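Local coordinates for protein peroxisomal acyl-coenzyme A oxidase 1 (Arabidopsis thaliana, PDB 1W07) that oxidises long- and medium-chain acyl-CoAs to 2-trans-enoyl-CoAs with FAD, passing the electrons to oxygen to make hydrogen peroxide in peroxisomal fatty acid breakdown, at residues B[179-190]-B[201-211]; B[217-225]-B[237-247]. The protein carries 1 engineered substitution. One frame throughout, in Å; residues are numbered along the deposited sequence.

Interaction 1: B[179-190]-B[201-211]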
loop_
_atom_site.group_PDB
_atom_site.type_symbol
_atom_site.label_atom_id
_atom_site.label_comp_id
_atom_site.label_asym_id
_atom_site.label_seq_id
_atom_site.Cartn_x
_atom_site.Cartn_y
_atom_site.Cartn_z
ATOM N N LEU B 179 -21.982 15.382 1.546
ATOM C CA LEU B 179 -22.937 15.538 2.632
ATOM C C LEU B 179 -22.408 16.450 3.726
ATOM O O LEU B 179 -23.160 17.205 4.337
ATOM C CB LEU B 179 -23.239 14.168 3.237
ATOM C CG LEU B 179 -24.037 14.108 4.546
ATOM C CD1 LEU B 179 -25.464 14.620 4.315
ATOM C CD2 LEU B 179 -24.021 12.659 5.065
ATOM N N GLY B 180 -21.104 16.372 3.973
ATOM C CA GLY B 180 -20.498 17.156 5.035
ATOM C C GLY B 180 -20.809 18.638 5.133
ATOM O O GLY B 180 -21.128 19.133 6.215
ATOM N N LYS B 181 -20.703 19.352 4.021
ATOM C CA LYS B 181 -20.945 20.783 4.056
ATOM C C LYS B 181 -21.685 21.345 2.850
ATOM O O LYS B 181 -22.232 22.444 2.925
ATOM C CB LYS B 181 -19.607 21.525 4.192
ATOM C CG LYS B 181 -18.819 21.197 5.470
ATOM C CD LYS B 181 -19.547 21.643 6.739
ATOM C CE LYS B 181 -18.907 21.036 7.986
ATOM N NZ LYS B 181 -19.668 21.374 9.223
ATOM N N VAL B 182 -21.753 20.589 1.757
ATOM C CA VAL B 182 -22.367 21.112 0.548
ATOM C C VAL B 182 -23.816 20.796 0.226
ATOM O O VAL B 182 -24.613 21.713 0.027
ATOM C CB VAL B 182 -21.518 20.728 -0.675
ATOM C CG1 VAL B 182 -22.092 21.366 -1.969
ATOM C CG2 VAL B 182 -20.083 21.159 -0.420
ATOM N N SER B 183 -24.149 19.511 0.151
ATOM C CA SER B 183 -25.491 19.108 -0.222
ATOM C C SER B 183 -26.606 19.772 0.559
ATOM O O SER B 183 -26.532 19.927 1.782
ATOM C CB SER B 183 -25.637 17.593 -0.134
ATOM O OG SER B 183 -24.889 16.958 -1.161
ATOM N N THR B 184 -27.644 20.176 -0.165
ATOM C CA THR B 184 -28.807 20.801 0.452
ATOM C C THR B 184 -29.886 19.732 0.585
ATOM O O THR B 184 -30.761 19.829 1.441
ATOM C CB THR B 184 -29.373 21.958 -0.410
ATOM O OG1 THR B 184 -29.787 21.458 -1.691
ATOM C CG2 THR B 184 -28.325 23.041 -0.602
ATOM N N HIS B 185 -29.794 18.710 -0.267
ATOM C CA HIS B 185 -30.748 17.609 -0.289
ATOM C C HIS B 185 -30.001 16.278 -0.373
ATOM O O HIS B 185 -28.792 16.230 -0.628
ATOM C CB HIS B 185 -31.686 17.713 -1.511
ATOM C CG HIS B 185 -32.627 18.880 -1.475
ATOM N ND1 HIS B 185 -32.204 20.186 -1.583
ATOM C CD2 HIS B 185 -33.973 18.931 -1.324
ATOM C CE1 HIS B 185 -33.248 20.993 -1.495
ATOM N NE2 HIS B 185 -34.333 20.255 -1.338
ATOM N N ALA B 186 -30.734 15.192 -0.179
ATOM C CA ALA B 186 -30.113 13.886 -0.269
ATOM C C ALA B 186 -31.099 12.751 -0.391
ATOM O O ALA B 186 -32.238 12.839 0.073
ATOM C CB ALA B 186 -29.231 13.648 0.943
ATOM N N VAL B 187 -30.664 11.685 -1.044
ATOM C CA VAL B 187 -31.506 10.512 -1.125
ATOM C C VAL B 187 -31.104 9.677 0.092
ATOM O O VAL B 187 -29.984 9.154 0.153
ATOM C CB VAL B 187 -31.257 9.708 -2.413
ATOM C CG1 VAL B 187 -31.991 8.372 -2.337
ATOM C CG2 VAL B 187 -31.756 10.496 -3.608
ATOM N N VAL B 188 -31.997 9.591 1.075
ATOM C CA VAL B 188 -31.717 8.822 2.286
ATOM C C VAL B 188 -32.343 7.426 2.248
ATOM O O VAL B 188 -33.498 7.264 1.855
ATOM C CB VAL B 188 -32.236 9.554 3.549
ATOM C CG1 VAL B 188 -31.933 8.716 4.816
ATOM C CG2 VAL B 188 -31.617 10.962 3.625
ATOM N N TYR B 189 -31.567 6.418 2.645
ATOM C CA TYR B 189 -32.058 5.047 2.665
ATOM C C TYR B 189 -32.334 4.609 4.103
ATOM O O TYR B 189 -31.491 4.750 4.989
ATOM C CB TYR B 189 -31.065 4.100 1.965
ATOM C CG TYR B 189 -31.024 4.319 0.467
ATOM C CD1 TYR B 189 -30.230 5.324 -0.087
ATOM C CD2 TYR B 189 -31.855 3.591 -0.392
ATOM C CE1 TYR B 189 -30.266 5.603 -1.454
ATOM C CE2 TYR B 189 -31.905 3.871 -1.762
ATOM C CZ TYR B 189 -31.111 4.879 -2.286
ATOM O OH TYR B 189 -31.196 5.204 -3.620
ATOM N N ALA B 190 -33.540 4.101 4.322
ATOM C CA ALA B 190 -33.964 3.668 5.645
ATOM C C ALA B 190 -35.000 2.569 5.524
ATOM O O ALA B 190 -35.536 2.317 4.443
ATOM C CB ALA B 190 -34.558 4.854 6.417
ATOM N N ILE B 201 -35.358 -1.758 3.138
ATOM C CA ILE B 201 -34.673 -0.528 2.771
ATOM C C ILE B 201 -35.228 0.131 1.514
ATOM O O ILE B 201 -35.345 -0.503 0.468
ATOM C CB ILE B 201 -33.163 -0.794 2.545
ATOM C CG1 ILE B 201 -32.584 -1.570 3.734
ATOM C CG2 ILE B 201 -32.435 0.522 2.318
ATOM C CD1 ILE B 201 -32.685 -0.860 5.051
ATOM N N HIS B 202 -35.558 1.413 1.629
ATOM C CA HIS B 202 -36.080 2.200 0.519
ATOM C C HIS B 202 -35.394 3.561 0.484
ATOM O O HIS B 202 -34.773 3.976 1.462
ATOM C CB HIS B 202 -37.591 2.403 0.662
ATOM C CG HIS B 202 -38.402 1.193 0.321
ATOM N ND1 HIS B 202 -38.515 0.109 1.164
ATOM C CD2 HIS B 202 -39.099 0.875 -0.797
ATOM C CE1 HIS B 202 -39.245 -0.826 0.580
ATOM N NE2 HIS B 202 -39.610 -0.387 -0.612
ATOM N N GLY B 203 -35.525 4.246 -0.650
ATOM C CA GLY B 203 -34.923 5.560 -0.812
ATOM C C GLY B 203 -35.930 6.684 -0.618
ATOM O O GLY B 203 -37.049 6.627 -1.134
ATOM N N PHE B 204 -35.517 7.710 0.122
ATOM C CA PHE B 204 -36.357 8.862 0.423
ATOM C C PHE B 204 -35.582 10.166 0.199
ATOM O O PHE B 204 -34.424 10.282 0.594
ATOM C CB PHE B 204 -36.810 8.803 1.887
ATOM C CG PHE B 204 -37.567 7.552 2.247
ATOM C CD1 PHE B 204 -38.959 7.559 2.307
ATOM C CD2 PHE B 204 -36.888 6.360 2.517
ATOM C CE1 PHE B 204 -39.666 6.398 2.631
ATOM C CE2 PHE B 204 -37.586 5.197 2.840
ATOM C CZ PHE B 204 -38.981 5.217 2.898
ATOM N N ILE B 205 -36.220 11.142 -0.436
ATOM C CA ILE B 205 -35.577 12.437 -0.668
ATOM C C ILE B 205 -35.793 13.293 0.566
ATOM O O ILE B 205 -36.918 13.440 1.035
ATOM C CB ILE B 205 -36.182 13.158 -1.895
ATOM C CG1 ILE B 205 -35.859 12.369 -3.165
ATOM C CG2 ILE B 205 -35.648 14.600 -1.989
ATOM C CD1 ILE B 205 -36.504 12.919 -4.414
ATOM N N VAL B 206 -34.704 13.843 1.095
ATOM C CA VAL B 206 -34.782 14.678 2.288
ATOM C C VAL B 206 -33.956 15.951 2.132
ATOM O O VAL B 206 -32.809 15.900 1.685
ATOM C CB VAL B 206 -34.252 13.929 3.517
ATOM C CG1 VAL B 206 -34.554 14.723 4.768
ATOM C CG2 VAL B 206 -34.861 12.530 3.578
ATOM N N GLN B 207 -34.541 17.093 2.489
ATOM C CA GLN B 207 -33.822 18.360 2.400
ATOM C C GLN B 207 -33.032 18.499 3.688
ATOM O O GLN B 207 -33.579 18.347 4.781
ATOM C CB GLN B 207 -34.792 19.537 2.238
ATOM C CG GLN B 207 -34.107 20.893 2.324
ATOM C CD GLN B 207 -34.985 22.045 1.855
ATOM O OE1 GLN B 207 -36.203 21.912 1.734
ATOM N NE2 GLN B 207 -34.362 23.186 1.593
ATOM N N LEU B 208 -31.744 18.790 3.541
ATOM C CA LEU B 208 -30.830 18.917 4.662
ATOM C C LEU B 208 -30.568 20.359 5.074
ATOM O O LEU B 208 -30.497 20.672 6.265
ATOM C CB LEU B 208 -29.498 18.238 4.302
ATOM C CG LEU B 208 -29.607 16.804 3.766
ATOM C CD1 LEU B 208 -28.224 16.298 3.327
ATOM C CD2 LEU B 208 -30.216 15.895 4.840
ATOM N N ARG B 209 -30.415 21.227 4.080
ATOM C CA ARG B 209 -30.118 22.624 4.338
ATOM C C ARG B 209 -31.026 23.579 3.580
ATOM O O ARG B 209 -31.513 23.282 2.488
ATOM C CB ARG B 209 -28.673 22.945 3.952
ATOM C CG ARG B 209 -27.607 22.172 4.718
ATOM C CD ARG B 209 -26.222 22.470 4.140
ATOM N NE ARG B 209 -25.182 21.630 4.727
ATOM C CZ ARG B 209 -24.577 21.868 5.883
ATOM N NH1 ARG B 209 -24.894 22.941 6.603
ATOM N NH2 ARG B 209 -23.649 21.026 6.323
ATOM N N SER B 210 -31.225 24.750 4.162
ATOM C CA SER B 210 -32.047 25.782 3.561
ATOM C C SER B 210 -31.396 26.290 2.287
ATOM O O SER B 210 -30.180 26.418 2.217
ATOM C CB SER B 210 -32.224 26.932 4.548
ATOM O OG SER B 210 -32.421 28.146 3.859
ATOM N N LEU B 211 -32.217 26.585 1.283
ATOM C CA LEU B 211 -31.710 27.100 0.021
ATOM C C LEU B 211 -31.521 28.617 0.075
ATOM O O LEU B 211 -31.216 29.239 -0.940
ATOM C CB LEU B 211 -32.665 26.741 -1.122
ATOM C CG LEU B 211 -32.852 25.245 -1.403
ATOM C CD1 LEU B 211 -33.945 25.059 -2.446
ATOM C CD2 LEU B 211 -31.536 24.629 -1.879
HETATM O O HOH W 1 -25.041 19.330 3.875
HETATM O O HOH W 2 -22.447 21.809 8.480
#
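Val188 and Phe204 form one of the hydrogen-bonded pairs of an antiparallel beta hairpin in the middle, beta-sheet domain of the acyl-CoA oxidase. Together with Ala186–Val206 and Ala190–His202 they give the ladder of paired backbone bonds; Ala186 N reaches Val206 O at 2.9 Å. Past the strands Thr184 O accepts from both Leu208 N and Arg209 N, which arrive from the same face of its carbonyl plane.

Apolar contacts follow one side of the hairpin. The CG2 branches of Val188 and Val206 meet at 3.6 Å, and both residues pack on Phe244. Leu208 CD1 continues this surface over Ala186 CB (3.7 Å) and presses tightly on Leu179 CD1.

Flat groups meet carbon hydrogens on the other side. Gln207 has CG anti to its backbone N (chi1 172°) and an extended chain, which lays CB and CG over one face of the His185 ring; Gln207 CB lies 4.0 Å from the ring centroid, a CH-pi contact, with the amide only 20° from the ring plane. In that plane, His185 ND1 shares a hydrogen bond with Thr184 OG1, fixing the ring's rotation. Gly203 CA makes a second CH-pi contact over the Tyr189 ring; a side chain on Gly203 would crowd Tyr189 CE2, so glycine suits the place. Tyr189 also meets the ring of Tyr135, an FAD-binding residue, while its hydroxyl bonds Gln113.

Water serves the buried arginine. The long, multi-donor side chain of Arg209 spans to the loop at 179-183, where Lys181 O lies over a guanidinium face. One water links Arg209 NH2 to Lys181 NZ, which also binds Asn639 of the second subunit. Another accepts from Arg209 NE and donates to Ser183 O and, at 2.9 Å, to Leu179 O.

Interaction 2: B[217-225]-B[237-247]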
loop_
_atom_site.group_PDB
_atom_site.type_symbol
_atom_site.label_atom_id
_atom_site.label_comp_id
_atom_site.label_asym_id
_atom_site.label_seq_id
_atom_site.Cartn_x
_atom_site.Cartn_y
_atom_site.Cartn_z
ATOM N N LEU B 217 -31.660 22.326 8.268
ATOM C CA LEU B 217 -33.077 22.397 8.617
ATOM C C LEU B 217 -33.316 21.838 10.013
ATOM O O LEU B 217 -32.478 21.119 10.560
ATOM C CB LEU B 217 -33.942 21.638 7.603
ATOM C CG LEU B 217 -33.913 22.102 6.137
ATOM C CD1 LEU B 217 -35.200 21.660 5.449
ATOM C CD2 LEU B 217 -33.773 23.620 6.063
ATOM N N PRO B 218 -34.470 22.168 10.616
ATOM C CA PRO B 218 -34.820 21.700 11.955
ATOM C C PRO B 218 -34.650 20.191 12.147
ATOM O O PRO B 218 -35.052 19.403 11.291
ATOM C CB PRO B 218 -36.280 22.137 12.090
ATOM C CG PRO B 218 -36.290 23.432 11.332
ATOM C CD PRO B 218 -35.521 23.058 10.082
ATOM N N ASN B 219 -34.043 19.809 13.267
ATOM C CA ASN B 219 -33.826 18.407 13.624
ATOM C C ASN B 219 -32.783 17.677 12.775
ATOM O O ASN B 219 -32.667 16.446 12.822
ATOM C CB ASN B 219 -35.155 17.658 13.586
ATOM C CG ASN B 219 -36.162 18.230 14.568
ATOM O OD1 ASN B 219 -35.820 18.523 15.715
ATOM N ND2 ASN B 219 -37.402 18.392 14.126
ATOM N N ILE B 220 -32.012 18.438 12.010
ATOM C CA ILE B 220 -30.974 17.869 11.166
ATOM C C ILE B 220 -29.601 18.123 11.772
ATOM O O ILE B 220 -29.229 19.266 12.016
ATOM C CB ILE B 220 -31.006 18.487 9.745
ATOM C CG1 ILE B 220 -32.298 18.094 9.027
ATOM C CG2 ILE B 220 -29.787 18.022 8.937
ATOM C CD1 ILE B 220 -32.396 16.616 8.697
ATOM N N THR B 221 -28.860 17.045 12.015
ATOM C CA THR B 221 -27.501 17.128 12.550
ATOM C C THR B 221 -26.587 16.621 11.435
ATOM O O THR B 221 -26.649 15.447 11.071
ATOM C CB THR B 221 -27.340 16.246 13.792
ATOM O OG1 THR B 221 -28.211 16.712 14.826
ATOM C CG2 THR B 221 -25.908 16.280 14.301
ATOM N N VAL B 222 -25.763 17.511 10.887
ATOM C CA VAL B 222 -24.865 17.146 9.794
ATOM C C VAL B 222 -23.474 17.760 9.953
ATOM O O VAL B 222 -23.317 18.834 10.530
ATOM C CB VAL B 222 -25.470 17.568 8.419
ATOM C CG1 VAL B 222 -25.665 19.087 8.372
ATOM C CG2 VAL B 222 -24.578 17.104 7.277
ATOM N N GLY B 223 -22.458 17.070 9.440
ATOM C CA GLY B 223 -21.101 17.571 9.545
ATOM C C GLY B 223 -20.139 16.681 8.783
ATOM O O GLY B 223 -20.558 15.702 8.163
ATOM N N ASP B 224 -18.856 17.030 8.843
ATOM C CA ASP B 224 -17.793 16.289 8.169
ATOM C C ASP B 224 -17.244 15.224 9.104
ATOM O O ASP B 224 -17.117 15.449 10.308
ATOM C CB ASP B 224 -16.698 17.275 7.731
ATOM C CG ASP B 224 -15.573 16.614 6.961
ATOM O OD1 ASP B 224 -14.627 16.115 7.605
ATOM O OD2 ASP B 224 -15.639 16.583 5.712
ATOM N N ILE B 225 -16.898 14.059 8.558
ATOM C CA ILE B 225 -16.405 12.962 9.395
ATOM C C ILE B 225 -14.919 13.013 9.747
ATOM O O ILE B 225 -14.449 12.206 10.551
ATOM C CB ILE B 225 -16.686 11.597 8.755
ATOM C CG1 ILE B 225 -15.939 11.473 7.413
ATOM C CG2 ILE B 225 -18.182 11.419 8.550
ATOM C CD1 ILE B 225 -15.996 10.075 6.837
ATOM N N MET B 237 -12.986 16.294 -0.498
ATOM C CA MET B 237 -14.359 15.801 -0.455
ATOM C C MET B 237 -14.898 15.952 0.956
ATOM O O MET B 237 -14.211 15.636 1.931
ATOM C CB MET B 237 -14.412 14.320 -0.858
ATOM C CG MET B 237 -15.806 13.652 -0.813
ATOM S SD MET B 237 -16.891 14.151 -2.193
ATOM C CE MET B 237 -16.229 13.184 -3.573
ATOM N N ASP B 238 -16.123 16.452 1.067
ATOM C CA ASP B 238 -16.733 16.601 2.377
ATOM C C ASP B 238 -17.582 15.381 2.716
ATOM O O ASP B 238 -18.809 15.420 2.601
ATOM C CB ASP B 238 -17.597 17.872 2.445
ATOM C CG ASP B 238 -18.608 17.954 1.324
ATOM O OD1 ASP B 238 -19.767 18.330 1.602
ATOM O OD2 ASP B 238 -18.249 17.663 0.158
ATOM N N ASN B 239 -16.921 14.292 3.112
ATOM C CA ASN B 239 -17.645 13.084 3.500
ATOM C C ASN B 239 -18.239 13.399 4.860
ATOM O O ASN B 239 -17.550 13.920 5.748
ATOM C CB ASN B 239 -16.706 11.874 3.581
ATOM C CG ASN B 239 -16.151 11.489 2.225
ATOM O OD1 ASN B 239 -15.035 11.859 1.874
ATOM N ND2 ASN B 239 -16.950 10.768 1.440
ATOM N N GLY B 240 -19.518 13.113 5.040
ATOM C CA GLY B 240 -20.093 13.491 6.308
ATOM C C GLY B 240 -20.938 12.511 7.063
ATOM O O GLY B 240 -21.056 11.336 6.714
ATOM N N PHE B 241 -21.502 13.009 8.152
ATOM C CA PHE B 241 -22.381 12.192 8.958
ATOM C C PHE B 241 -23.717 12.916 8.950
ATOM O O PHE B 241 -23.791 14.090 8.584
ATOM C CB PHE B 241 -21.814 12.027 10.371
ATOM C CG PHE B 241 -21.583 13.318 11.090
ATOM C CD1 PHE B 241 -22.638 13.996 11.696
ATOM C CD2 PHE B 241 -20.297 13.847 11.183
ATOM C CE1 PHE B 241 -22.408 15.195 12.395
ATOM C CE2 PHE B 241 -20.059 15.030 11.870
ATOM C CZ PHE B 241 -21.127 15.708 12.481
ATOM N N LEU B 242 -24.774 12.215 9.327
ATOM C CA LEU B 242 -26.102 12.815 9.321
ATOM C C LEU B 242 -27.024 12.056 10.247
ATOM O O LEU B 242 -27.126 10.834 10.164
ATOM C CB LEU B 242 -26.678 12.795 7.902
ATOM C CG LEU B 242 -28.145 13.213 7.686
ATOM C CD1 LEU B 242 -28.356 14.640 8.153
ATOM C CD2 LEU B 242 -28.488 13.087 6.211
ATOM N N MET B 243 -27.697 12.784 11.128
ATOM C CA MET B 243 -28.628 12.181 12.074
ATOM C C MET B 243 -29.962 12.923 11.948
ATOM O O MET B 243 -29.989 14.133 11.723
ATOM C CB MET B 243 -28.104 12.302 13.519
ATOM C CG MET B 243 -26.751 11.614 13.818
ATOM S SD MET B 243 -26.399 11.374 15.604
ATOM C CE MET B 243 -26.283 13.053 16.172
ATOM N N PHE B 244 -31.068 12.197 12.074
ATOM C CA PHE B 244 -32.386 12.806 11.995
ATOM C C PHE B 244 -33.104 12.636 13.329
ATOM O O PHE B 244 -33.152 11.531 13.870
ATOM C CB PHE B 244 -33.232 12.154 10.902
ATOM C CG PHE B 244 -32.515 11.973 9.599
ATOM C CD1 PHE B 244 -31.700 10.865 9.388
ATOM C CD2 PHE B 244 -32.672 12.895 8.574
ATOM C CE1 PHE B 244 -31.053 10.674 8.177
ATOM C CE2 PHE B 244 -32.031 12.713 7.355
ATOM C CZ PHE B 244 -31.221 11.602 7.156
ATOM N N ASP B 245 -33.644 13.725 13.872
ATOM C CA ASP B 245 -34.392 13.646 15.127
ATOM C C ASP B 245 -35.863 13.751 14.729
ATOM O O ASP B 245 -36.455 14.823 14.785
ATOM C CB ASP B 245 -34.026 14.794 16.075
ATOM C CG ASP B 245 -34.659 14.633 17.455
ATOM O OD1 ASP B 245 -35.555 13.778 17.588
ATOM O OD2 ASP B 245 -34.266 15.349 18.403
ATOM N N HIS B 246 -36.435 12.631 14.303
ATOM C CA HIS B 246 -37.828 12.585 13.877
ATOM C C HIS B 246 -38.135 13.636 12.807
ATOM O O HIS B 246 -39.097 14.399 12.923
ATOM C CB HIS B 246 -38.747 12.776 15.088
ATOM C CG HIS B 246 -38.574 11.724 16.140
ATOM N ND1 HIS B 246 -38.940 10.409 15.943
ATOM C CD2 HIS B 246 -38.045 11.786 17.384
ATOM C CE1 HIS B 246 -38.638 9.706 17.020
ATOM N NE2 HIS B 246 -38.096 10.518 17.909
ATOM N N VAL B 247 -37.310 13.668 11.766
ATOM C CA VAL B 247 -37.501 14.604 10.666
ATOM C C VAL B 247 -38.716 14.166 9.855
ATOM O O VAL B 247 -38.945 12.971 9.666
ATOM C CB VAL B 247 -36.253 14.647 9.741
ATOM C CG1 VAL B 247 -36.561 15.434 8.475
ATOM C CG2 VAL B 247 -35.091 15.286 10.478
HETATM O O HOH W 3 -33.865 17.670 17.424
#
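Phe241 lays its ring over Gly223, its hydrogen-bonded partner in two antiparallel strands, 220-224 and 240-244, of a small sheet in the oxidase's middle domain. From CB, which touches Ile225 CG2 at 4.1 Å, the side chain turns into the position between backbone N and carbonyl carbon (chi1 58°), and this swings the ring across the neighbouring strand. CG and CD2 then lie near Gly223 O; CD1 and CE1 run above Gly223 N; CE2 approaches Asp224 O at 3.4 Å, near the ring plane; and CZ, at the tip, rests 3.5 Å from Gly223 CA. Gly223 CA also sits over the ring face, 25° off the normal, a CH-pi contact, and a CB on Gly223 would collide with CZ. Phe630 of the second subunit meets the same ring edge-to-face. With an alanine in place of Phe241, Gly223 would probably lose its aromatic cover and Phe630 the ring it packs against.

Ile220, beta-branched and at home in a strand, works on the opposite surface. Its CD1 touches both Phe244 CD2 (3.7 Å) and Val247 CG2, the latter tightly at 3.5 Å, and its CG2 meets Leu242 CD1. A type II turn, Leu217 to Ile220, leads into this strand: Pro218 suits its second position, and Asn219 tolerates the positive phi (71°) of the third. Asn219 O accepts from Asp245 N, and a water donates to both Asn219 OD1 and Asp245 OD2 (2.6 Å).

At the far end, Asn239 O accepts from Ile225 N at 2.9 Å, while the Asn239 side chain, bonded to Trp175 O, touches FAD. The chemistry thus falls into three zones: water-bridged polar groups at the exposed turn, apolar and aromatic packing reaching the second subunit, and buried polar groups inward, where Gly226 N and Arg58 satisfy Asp224.

Along the chain the two contacts come in series, neither nested nor crossed. Interaction 1 closes first, bringing 201-211 back on 179-190 around the short connection at the hairpin's end. After a gap of five residues 217-225 begins, and interaction 2 closes a wider loop, free of helix and strand, when 237-247 returns alongside it. The two meet where Asp238 approaches the loop before the hairpin, its backbone O taking the amide of Gly180 and its OD1 that of Lys181. Leu242 packs on Leu179 and Leu208 as well. The hairpin of the mixed sheet is thereby tied to the three-stranded sheet within the middle domain, and both contacts reach Asn639 of the second subunit.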